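Local coordinates for E3 ubiquitin-protein ligase TRIM65 (Homo sapiens, PDB 7JL4), which is an E3 ubiquitin ligase of the TRIM family, acting in innate immunity, autophagy and inflammation, and is represented here by its PSpry (B30.2/SPRY) domain, at residues 77-81 / 82-86. Numbering follows the deposited sequence.
Sequences VRASD and HSVTL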
ATOM      1  N   VAL A  77      -5.347  -4.719  -3.422  1.00 23.08           N
ATOM      2  CA  VAL A  77      -5.909  -3.967  -2.303  0.73 22.59           C
ATOM      3  C   VAL A  77      -7.112  -3.197  -2.824  1.00 24.79           C
ATOM      4  O   VAL A  77      -7.051  -2.639  -3.926  1.00 26.52           O
ATOM      5  CB  VAL A  77      -4.874  -2.983  -1.712  0.73 26.42           C
ATOM      6  CG1 VAL A  77      -5.491  -2.138  -0.593  0.73 24.99           C
ATOM      7  CG2 VAL A  77      -3.630  -3.706  -1.233  0.73 23.14           C
ATOM      8  N   ARG A  78      -8.191  -3.139  -2.048  1.00 23.58           N
ATOM      9  CA  ARG A  78      -9.331  -2.292  -2.395  1.00 25.59           C
ATOM     10  C   ARG A  78      -9.409  -1.085  -1.466  1.00 27.27           C
ATOM     11  O   ARG A  78      -9.434  -1.239  -0.243  1.00 27.64           O
ATOM     12  CB  ARG A  78     -10.646  -3.057  -2.341  1.00 27.11           C
ATOM     13  CG  ARG A  78     -11.823  -2.126  -2.690  1.00 27.97           C
ATOM     14  CD  ARG A  78     -13.087  -2.845  -3.040  1.00 40.98           C
ATOM     15  NE  ARG A  78     -13.004  -3.616  -4.281  1.00 43.23           N
ATOM     16  CZ  ARG A  78     -13.134  -3.092  -5.500  1.00 38.65           C
ATOM     17  NH1 ARG A  78     -13.314  -1.787  -5.656  1.00 37.14           N
ATOM     18  NH2 ARG A  78     -13.067  -3.874  -6.565  1.00 39.68           N
ATOM     19  N   ALA A  79      -9.488   0.111  -2.045  1.00 28.92           N
ATOM     20  CA  ALA A  79      -9.643   1.346  -1.283  1.00 27.55           C
ATOM     21  C   ALA A  79     -11.100   1.793  -1.298  1.00 28.15           C
ATOM     22  O   ALA A  79     -11.747   1.770  -2.349  1.00 32.55           O
ATOM     23  CB  ALA A  79      -8.758   2.451  -1.876  1.00 28.05           C
ATOM     24  N   SER A  80     -11.616   2.243  -0.146  1.00 30.78           N
ATOM     25  CA  SER A  80     -13.002   2.728  -0.123  1.00 31.64           C
ATOM     26  C   SER A  80     -13.164   4.048  -0.865  1.00 35.58           C
ATOM     27  O   SER A  80     -14.298   4.413  -1.211  1.00 33.20           O
ATOM     28  CB  SER A  80     -13.518   2.933   1.309  1.00 31.33           C
ATOM     29  OG  SER A  80     -12.747   3.916   2.002  1.00 28.74           O
ATOM     30  N   ASP A  81     -12.070   4.772  -1.091  1.00 30.72           N
ATOM     31  CA  ASP A  81     -12.113   6.153  -1.572  1.00 32.60           C
ATOM     32  C   ASP A  81     -10.684   6.562  -1.903  1.00 37.37           C
ATOM     33  O   ASP A  81      -9.735   5.826  -1.623  1.00 30.33           O
ATOM     34  CB  ASP A  81     -12.701   7.084  -0.516  1.00 30.80           C
ATOM     35  CG  ASP A  81     -13.200   8.415  -1.088  1.00 43.10           C
ATOM     36  OD1 ASP A  81     -13.137   8.644  -2.323  1.00 32.29           O
ATOM     37  OD2 ASP A  81     -13.681   9.220  -0.269  1.00 32.33           O
ATOM     38  N   HIS A  82     -10.539   7.759  -2.486  1.00 35.26           N
ATOM     39  CA  HIS A  82      -9.215   8.327  -2.698  1.00 30.10           C
ATOM     40  C   HIS A  82      -8.633   8.803  -1.369  1.00 24.65           C
ATOM     41  O   HIS A  82      -9.295   8.790  -0.328  1.00 30.93           O
ATOM     42  CB  HIS A  82      -9.276   9.492  -3.685  1.00 31.12           C
ATOM     43  CG  HIS A  82     -10.182  10.598  -3.234  1.00 31.21           C
ATOM     44  ND1 HIS A  82      -9.870  11.418  -2.172  1.00 34.64           N
ATOM     45  CD2 HIS A  82     -11.407  10.978  -3.659  1.00 30.15           C
ATOM     46  CE1 HIS A  82     -10.857  12.278  -1.979  1.00 37.95           C
ATOM     47  NE2 HIS A  82     -11.800  12.034  -2.870  1.00 39.36           N
ATOM     48  N   SER A  83      -7.400   9.315  -1.446  1.00 28.32           N
ATOM     49  CA  SER A  83      -6.611   9.774  -0.298  1.00 27.82           C
ATOM     50  C   SER A  83      -6.125   8.583   0.531  1.00 28.80           C
ATOM     51  O   SER A  83      -6.340   8.496   1.740  1.00 26.66           O
ATOM     52  CB  SER A  83      -7.377  10.779   0.552  1.00 33.63           C
ATOM     53  OG  SER A  83      -7.864  11.830  -0.282  1.00 30.72           O
ATOM     54  N   VAL A  84      -5.482   7.644  -0.157  1.00 29.36           N
ATOM     55  CA  VAL A  84      -4.725   6.567   0.459  1.00 21.56           C
ATOM     56  C   VAL A  84      -3.390   6.469  -0.263  1.00 22.69           C
ATOM     57  O   VAL A  84      -3.252   6.898  -1.415  1.00 26.11           O
ATOM     58  CB  VAL A  84      -5.491   5.217   0.404  1.00 24.96           C
ATOM     59  CG1 VAL A  84      -6.845   5.347   1.113  1.00 24.83           C
ATOM     60  CG2 VAL A  84      -5.705   4.777  -1.030  1.00 23.98           C
ATOM     61  N   THR A  85      -2.394   5.882   0.417  1.00 19.37           N
ATOM     62  CA  THR A  85      -1.089   5.636  -0.188  1.00 16.33           C
ATOM     63  C   THR A  85      -0.744   4.169   0.008  1.00 20.32           C
ATOM     64  O   THR A  85      -0.918   3.636   1.106  1.00 21.58           O
ATOM     65  CB  THR A  85       0.033   6.491   0.420  1.00 21.58           C
ATOM     66  OG1 THR A  85      -0.277   7.877   0.281  1.00 22.30           O
ATOM     67  CG2 THR A  85       1.397   6.207  -0.287  1.00 15.59           C
ATOM     68  N   LEU A  86      -0.271   3.530  -1.057  1.00 18.49           N
ATOM     69  CA  LEU A  86       0.129   2.124  -1.045  1.00 19.43           C
ATOM     70  C   LEU A  86       1.611   2.058  -1.363  1.00 18.33           C
ATOM     71  O   LEU A  86       2.050   2.618  -2.373  1.00 16.09           O
ATOM     72  CB  LEU A  86      -0.641   1.325  -2.110  1.00 22.94           C
ATOM     73  CG  LEU A  86      -2.149   1.048  -2.066  1.00 27.57           C
ATOM     74  CD1 LEU A  86      -2.967   2.316  -2.130  1.00 29.57           C
ATOM     75  CD2 LEU A  86      -2.448   0.239  -3.309  1.00 33.09           C
TER
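A79 and V84 face each other across a beta arch of the B30.2/SPRY beta sandwich, where the chain leaves strand 72-79 of the seven-stranded sheet and enters strand 84-89 of the six-stranded one. The inside of the arch is mainly apolar, and closely packed where A79 CB meets V84 CG2 at 3.9 Å. V84 holds CG2 between its own backbone N and carbonyl carbon and leaves CG1 4.0 Å from D81 O. That carbonyl oxygen is buried without a polar partner. One layer deeper, V77 CB and L86 CD2 approach more loosely, to 4.3 Å, and L186 and F178 of the two sheets continue this core. The outer side, where D81 and H82 are partly exposed, is polar and more loosely joined. Here the D81 carboxylate lies alongside the H82 side chain, CG anti to the backbone N (chi1 -161°). Its OD1 accepts a weak, bent hydrogen bond from H82 N (2.7 Å, 143° at the hydrogen). The same oxygen lies over one face of the H82 imidazole, 3.2 Å from CD2, with carboxylate and ring planes 55° apart. D81 OD2 forms a long, weak ion pair with R184 NH2, and R184 also donates from NE to H82 O, tying the bend to the loop before strand 185-188. An alanine here would remove both carboxylate oxygens and would probably leave H82 N without this acceptor and R184 without that charge. After the bend, S83 and V84 both face V116 in a G1 beta bulge, and S83 OG lies in the plane of the H82 ring, hydrogen-bonded to ND1 at 2.8 Å.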